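Local coordinates for general stress protein 26 (PDB 3EC6) that is of unknown function but binds flavin-adenine dinucleotide in a split-barrel fold of the pyridoxamine 5'-phosphate oxidase family, and may act as a flavin-dependent oxidoreductase, at residues T9-L20 with A31-L42. Sequence-based numbering, arbitrary orientation.
Sequences TTIIQGQRTGVL and AFMMFFHEDFVL. With FAD (flavin-adenine dinucleotide), chain B.
Gly18 and Met33 (deposited as selenomethionine) form an antiparallel hydrogen-bonded pair toward the open end of the hairpin of strands 17-24 and 27-38, a worked case of one strand serving sheet and cofactor at once. Gly18 N reaches Met33 O over 2.8 Å, almost straight at 175°, and Met33 N returns a bond to Gly18 O. Leu20 and Ala31 repeat the exchange, while Phe35 N closes on Arg16 O at 2.7 Å. The carbonyls of Ala31 and Met33 face the neighbouring strand; the even-numbered residues turn their groups to the flavin: Phe32 O accepts from FAD O2' at 2.7 Å and Met34 N donates to FAD O4 at 3.1 Å.

Apolar packing sorts by face. Thr17, Val19, Phe32 and Met34 share one side of the sheet, where Val19 CG2 lies beside Phe32 CE1 and Thr17 CG2 meets the flavin methyl C7M. On the other, Leu20 CB packs on Met33 CG, while the bent Met33 chain sets its selenium beside flavin C10 and N1. The Phe35 ring, CG anti to its carbonyl carbon (chi1 -73°), swings its edge against the Gly18 backbone, with CE2 3.6 Å from Gly18 C. More tentatively, one of two Arg16 conformers brings CD to Phe36 CE1.

The end of helix 4-13 docks on the type II' turn Glu38 to Val41 and its flanking strand ends. Ile12 CG2 sits over one face of the His37 imidazole in a CH-pi contact, 3.6 Å from the centroid, while CD1 meets the edge of Phe40. Because successive residues turn their N-H and C=O to opposite edges, strand 31-34 binds its hairpin partner on one and the flavin on the other, consistent with a flavin site where two split barrels meet, Glu79 of the second subunit also bonding FAD.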
loop_
_atom_site.group_PDB
_atom_site.type_symbol
_atom_site.label_atom_id
_atom_site.label_comp_id
_atom_site.label_asym_id
_atom_site.label_seq_id
_atom_site.Cartn_x
_atom_site.Cartn_y
_atom_site.Cartn_z
ATOM N N THR A 9 19.169 1.925 4.966
ATOM C CA THR A 9 19.364 3.364 4.928
ATOM C C THR A 9 19.373 3.943 3.485
ATOM O O THR A 9 18.792 5.034 3.268
ATOM C CB THR A 9 20.666 3.745 5.657
ATOM O OG1 THR A 9 20.583 3.304 7.023
ATOM C CG2 THR A 9 20.822 5.232 5.652
ATOM N N THR A 10 19.968 3.165 2.587
ATOM C CA THR A 10 20.036 3.421 1.130
ATOM C C THR A 10 18.602 3.628 0.614
ATOM O O THR A 10 18.292 4.635 -0.069
ATOM C CB THR A 10 20.752 2.259 0.399
ATOM O OG1 THR A 10 22.130 2.156 0.821
ATOM C CG2 THR A 10 20.701 2.426 -1.101
ATOM N N ILE A 11 17.712 2.701 1.006
ATOM C CA ILE A 11 16.315 2.789 0.586
ATOM C C ILE A 11 15.669 3.994 1.193
ATOM O O ILE A 11 15.028 4.787 0.497
ATOM C CB ILE A 11 15.510 1.480 0.885
ATOM C CG1 ILE A 11 16.060 0.288 0.080
ATOM C CG2 ILE A 11 14.027 1.676 0.577
ATOM C CD1 ILE A 11 15.913 0.436 -1.429
ATOM N N ILE A 12 15.796 4.150 2.511
ATOM C CA ILE A 12 15.240 5.284 3.198
ATOM C C ILE A 12 15.854 6.634 2.648
ATOM O O ILE A 12 15.165 7.623 2.653
ATOM C CB ILE A 12 15.350 5.105 4.752
ATOM C CG1 ILE A 12 14.469 3.934 5.225
ATOM C CG2 ILE A 12 14.917 6.362 5.542
ATOM C CD1 ILE A 12 14.943 3.448 6.612
ATOM N N GLN A 13 17.090 6.623 2.137
ATOM C CA GLN A 13 17.747 7.871 1.666
ATOM C C GLN A 13 17.428 8.161 0.198
ATOM O O GLN A 13 17.844 9.215 -0.335
ATOM C CB GLN A 13 19.274 7.838 1.894
ATOM C CG GLN A 13 20.048 6.943 0.896
ATOM C CD GLN A 13 21.558 6.764 1.218
ATOM O OE1 GLN A 13 22.344 6.279 0.370
ATOM N NE2 GLN A 13 21.960 7.149 2.447
ATOM N N GLY A 14 16.710 7.228 -0.452
ATOM C CA GLY A 14 16.362 7.375 -1.877
ATOM C C GLY A 14 15.040 8.097 -2.107
ATOM O O GLY A 14 14.688 9.062 -1.374
ATOM N N GLN A 15 14.291 7.677 -3.124
ATOM C CA GLN A 15 13.016 8.386 -3.367
ATOM C C GLN A 15 12.058 8.342 -2.177
ATOM O O GLN A 15 12.020 7.407 -1.406
ATOM C CB GLN A 15 12.317 8.007 -4.693
ATOM C CG GLN A 15 11.498 9.196 -5.326
ATOM C CD GLN A 15 9.978 9.205 -4.957
ATOM O OE1 GLN A 15 9.377 10.269 -4.708
ATOM N NE2 GLN A 15 9.370 8.024 -4.934
ATOM N N ARG A 16 11.261 9.395 -2.063
ATOM C CA ARG A 16 10.493 9.638 -0.861
ATOM C C ARG A 16 9.082 9.002 -0.848
ATOM O O ARG A 16 8.525 8.825 0.213
ATOM C CB ARG A 16 10.391 11.159 -0.619
ATOM C CG ARG A 16 11.508 11.729 0.273
ATOM C CD ARG A 16 11.302 13.197 0.579
ATOM N NE ARG A 16 12.589 13.762 0.968
ATOM C CZ ARG A 16 13.340 14.513 0.162
ATOM N NH1 ARG A 16 12.878 14.857 -1.046
ATOM N NH2 ARG A 16 14.538 14.971 0.580
ATOM N N THR A 17 8.492 8.691 -2.001
ATOM C CA THR A 17 7.069 8.255 -2.018
ATOM C C THR A 17 6.939 6.784 -1.691
ATOM O O THR A 17 7.577 5.962 -2.324
ATOM C CB THR A 17 6.300 8.567 -3.336
ATOM O OG1 THR A 17 6.386 9.978 -3.614
ATOM C CG2 THR A 17 4.853 8.152 -3.181
ATOM N N GLY A 18 6.131 6.470 -0.689
ATOM C CA GLY A 18 5.860 5.096 -0.294
ATOM C C GLY A 18 4.377 4.942 -0.017
ATOM O O GLY A 18 3.568 5.837 -0.339
ATOM N N VAL A 19 4.019 3.849 0.658
ATOM C CA VAL A 19 2.627 3.580 1.011
ATOM C C VAL A 19 2.517 3.452 2.514
ATOM O O VAL A 19 3.286 2.687 3.100
ATOM C CB VAL A 19 2.168 2.254 0.388
ATOM C CG1 VAL A 19 0.745 1.979 0.759
ATOM C CG2 VAL A 19 2.326 2.327 -1.186
ATOM N N LEU A 20 1.600 4.207 3.123
ATOM C CA LEU A 20 1.324 4.083 4.555
ATOM C C LEU A 20 -0.007 3.376 4.714
ATOM O O LEU A 20 -1.045 3.889 4.230
ATOM C CB LEU A 20 1.208 5.500 5.149
ATOM C CG LEU A 20 0.800 5.576 6.635
ATOM C CD1 LEU A 20 1.822 4.843 7.552
ATOM C CD2 LEU A 20 0.649 7.055 7.117
ATOM N N ALA A 31 -2.462 4.614 1.687
ATOM C CA ALA A 31 -2.358 5.891 0.973
ATOM C C ALA A 31 -0.903 6.083 0.562
ATOM O O ALA A 31 0.026 5.717 1.303
ATOM C CB ALA A 31 -2.807 7.051 1.873
ATOM N N PHE A 32 -0.696 6.670 -0.606
ATOM C CA PHE A 32 0.642 7.158 -0.969
ATOM C C PHE A 32 0.982 8.342 -0.075
ATOM O O PHE A 32 0.152 9.225 0.145
ATOM C CB PHE A 32 0.697 7.561 -2.468
ATOM C CG PHE A 32 0.416 6.408 -3.391
ATOM C CD1 PHE A 32 1.351 5.393 -3.519
ATOM C CD2 PHE A 32 -0.802 6.324 -4.098
ATOM C CE1 PHE A 32 1.102 4.300 -4.341
ATOM C CE2 PHE A 32 -1.045 5.230 -4.949
ATOM C CZ PHE A 32 -0.088 4.243 -5.068
HETATM N N MSE A 33 2.224 8.392 0.389
HETATM C CA MSE A 33 2.705 9.472 1.277
HETATM C C MSE A 33 4.208 9.658 0.996
HETATM O O MSE A 33 4.911 8.682 0.622
HETATM C CB MSE A 33 2.497 9.190 2.787
HETATM C CG MSE A 33 1.059 8.812 3.131
HETATM SE SE MSE A 33 -0.148 10.290 3.000
HETATM C CE MSE A 33 -0.306 10.792 4.825
HETATM N N MSE A 34 4.696 10.896 1.120
HETATM C CA MSE A 34 6.135 11.163 1.115
HETATM C C MSE A 34 6.722 10.849 2.486
HETATM O O MSE A 34 6.195 11.267 3.510
HETATM C CB MSE A 34 6.381 12.631 0.799
HETATM C CG MSE A 34 5.815 12.930 -0.518
HETATM SE SE MSE A 34 6.164 14.739 -1.081
HETATM C CE MSE A 34 7.621 15.105 0.066
ATOM N N PHE A 35 7.849 10.153 2.505
ATOM C CA PHE A 35 8.470 9.791 3.778
ATOM C C PHE A 35 9.770 10.512 4.050
ATOM O O PHE A 35 10.696 10.491 3.202
ATOM C CB PHE A 35 8.724 8.251 3.830
ATOM C CG PHE A 35 7.483 7.456 4.016
ATOM C CD1 PHE A 35 7.086 7.041 5.287
ATOM C CD2 PHE A 35 6.669 7.158 2.890
ATOM C CE1 PHE A 35 5.868 6.291 5.452
ATOM C CE2 PHE A 35 5.448 6.444 3.086
ATOM C CZ PHE A 35 5.062 6.011 4.344
ATOM N N PHE A 36 9.881 11.064 5.261
ATOM C CA PHE A 36 11.157 11.603 5.778
ATOM C C PHE A 36 11.656 10.727 6.902
ATOM O O PHE A 36 11.020 9.748 7.254
ATOM C CB PHE A 36 10.913 13.028 6.321
ATOM C CG PHE A 36 10.194 13.886 5.354
ATOM C CD1 PHE A 36 10.879 14.532 4.353
ATOM C CD2 PHE A 36 8.801 13.969 5.389
ATOM C CE1 PHE A 36 10.184 15.311 3.390
ATOM C CE2 PHE A 36 8.094 14.760 4.442
ATOM C CZ PHE A 36 8.787 15.420 3.459
ATOM N N HIS A 37 12.829 11.030 7.462
ATOM C CA HIS A 37 13.307 10.118 8.502
ATOM C C HIS A 37 14.365 10.785 9.379
ATOM O O HIS A 37 14.983 11.810 8.963
ATOM C CB HIS A 37 13.901 8.852 7.859
ATOM C CG HIS A 37 15.271 9.071 7.360
ATOM N ND1 HIS A 37 15.523 9.745 6.189
ATOM C CD2 HIS A 37 16.479 8.770 7.907
ATOM C CE1 HIS A 37 16.832 9.852 6.028
ATOM N NE2 HIS A 37 17.433 9.250 7.039
ATOM N N GLU A 38 14.497 10.242 10.585
ATOM C CA GLU A 38 15.645 10.487 11.445
ATOM C C GLU A 38 16.145 9.131 11.859
ATOM O O GLU A 38 15.477 8.416 12.598
ATOM C CB GLU A 38 15.223 11.293 12.622
ATOM C CG GLU A 38 15.291 12.754 12.248
ATOM C CD GLU A 38 15.358 13.626 13.460
ATOM O OE1 GLU A 38 14.977 13.145 14.561
ATOM O OE2 GLU A 38 15.781 14.796 13.316
ATOM N N ASP A 39 17.320 8.789 11.349
ATOM C CA ASP A 39 17.805 7.417 11.450
ATOM C C ASP A 39 16.713 6.468 10.915
ATOM O O ASP A 39 16.277 6.614 9.768
ATOM C CB ASP A 39 18.226 7.111 12.875
ATOM C CG ASP A 39 19.490 7.878 13.267
ATOM O OD1 ASP A 39 20.441 7.929 12.442
ATOM O OD2 ASP A 39 19.500 8.420 14.384
ATOM N N PHE A 40 16.298 5.481 11.706
ATOM C CA PHE A 40 15.317 4.521 11.159
ATOM C C PHE A 40 13.884 4.881 11.494
ATOM O O PHE A 40 12.956 4.180 11.106
ATOM C CB PHE A 40 15.614 3.080 11.645
ATOM C CG PHE A 40 16.932 2.547 11.133
ATOM C CD1 PHE A 40 17.107 2.273 9.780
ATOM C CD2 PHE A 40 18.008 2.379 12.015
ATOM C CE1 PHE A 40 18.314 1.829 9.299
ATOM C CE2 PHE A 40 19.246 1.908 11.534
ATOM C CZ PHE A 40 19.384 1.632 10.175
ATOM N N VAL A 41 13.698 6.022 12.150
ATOM C CA VAL A 41 12.357 6.512 12.471
ATOM C C VAL A 41 11.804 7.287 11.298
ATOM O O VAL A 41 12.455 8.205 10.790
ATOM C CB VAL A 41 12.375 7.407 13.759
ATOM C CG1 VAL A 41 10.993 7.998 14.007
ATOM C CG2 VAL A 41 12.850 6.546 14.981
ATOM N N LEU A 42 10.607 6.918 10.833
ATOM C CA LEU A 42 10.068 7.548 9.610
ATOM C C LEU A 42 9.053 8.604 10.044
ATOM O O LEU A 42 8.450 8.533 11.104
ATOM C CB LEU A 42 9.351 6.527 8.676
ATOM C CG LEU A 42 10.295 5.424 8.201
ATOM C CD1 LEU A 42 9.498 4.451 7.341
ATOM C CD2 LEU A 42 11.451 5.975 7.394
HETATM P PA FAD B . -8.505 11.939 3.789
HETATM O O1A FAD B . -8.641 12.256 5.271
HETATM O O2A FAD B . -8.448 13.170 2.902
HETATM O O5B FAD B . -9.801 11.113 3.219
HETATM C C5B FAD B . -9.693 10.595 1.914
HETATM C C4B FAD B . -9.893 9.105 2.106
HETATM O O4B FAD B . -11.283 8.876 2.416
HETATM C C3B FAD B . -9.532 8.362 0.824
HETATM O O3B FAD B . -8.242 7.759 0.927
HETATM C C2B FAD B . -10.721 7.419 0.640
HETATM O O2B FAD B . -10.447 6.155 1.224
HETATM C C1B FAD B . -11.872 8.075 1.406
HETATM N N9A FAD B . -12.688 8.940 0.517
HETATM C C8A FAD B . -12.253 9.571 -0.626
HETATM N N7A FAD B . -13.287 10.259 -1.169
HETATM C C5A FAD B . -14.373 10.094 -0.390
HETATM C C6A FAD B . -15.670 10.589 -0.516
HETATM N N6A FAD B . -16.051 11.114 -1.690
HETATM N N1A FAD B . -16.600 10.231 0.446
HETATM C C2A FAD B . -16.240 9.405 1.509
HETATM N N3A FAD B . -14.941 8.920 1.622
HETATM C C4A FAD B . -14.019 9.266 0.679
HETATM N N1 FAD B . -0.932 13.533 1.522
HETATM C C2 FAD B . -0.328 14.052 2.649
HETATM O O2 FAD B . -1.095 14.554 3.476
HETATM N N3 FAD B . 1.030 13.959 2.845
HETATM C C4 FAD B . 1.839 13.382 1.889
HETATM O O4 FAD B . 3.086 13.306 2.080
HETATM C C4X FAD B . 1.256 12.906 0.697
HETATM N N5 FAD B . 2.071 12.341 -0.271
HETATM C C5X FAD B . 1.480 11.880 -1.440
HETATM C C6 FAD B . 2.337 11.334 -2.414
HETATM C C7 FAD B . 1.735 10.840 -3.575
HETATM C C7M FAD B . 2.642 10.260 -4.634
HETATM C C8 FAD B . 0.336 10.890 -3.759
HETATM C C8M FAD B . -0.344 10.336 -5.001
HETATM C C9 FAD B . -0.504 11.391 -2.755
HETATM C C9A FAD B . 0.080 11.909 -1.583
HETATM N N10 FAD B . -0.733 12.436 -0.586
HETATM C C10 FAD B . -0.130 12.962 0.556
HETATM C "C1'" FAD B . -2.226 12.391 -0.613
HETATM C "C2'" FAD B . -2.824 11.206 0.162
HETATM O "O2'" FAD B . -2.368 9.961 -0.373
HETATM C "C3'" FAD B . -4.343 11.252 -0.022
HETATM O "O3'" FAD B . -4.775 12.539 0.452
HETATM C "C4'" FAD B . -5.039 10.138 0.749
HETATM O "O4'" FAD B . -6.446 10.004 0.363
HETATM C "C5'" FAD B . -4.956 10.405 2.262
HETATM O "O5'" FAD B . -5.668 9.385 2.947
HETATM P P FAD B . -6.546 9.903 4.196
HETATM O O1P FAD B . -7.487 8.810 4.691
HETATM O O2P FAD B . -5.717 10.605 5.234
HETATM O O3P FAD B . -7.335 10.999 3.336
#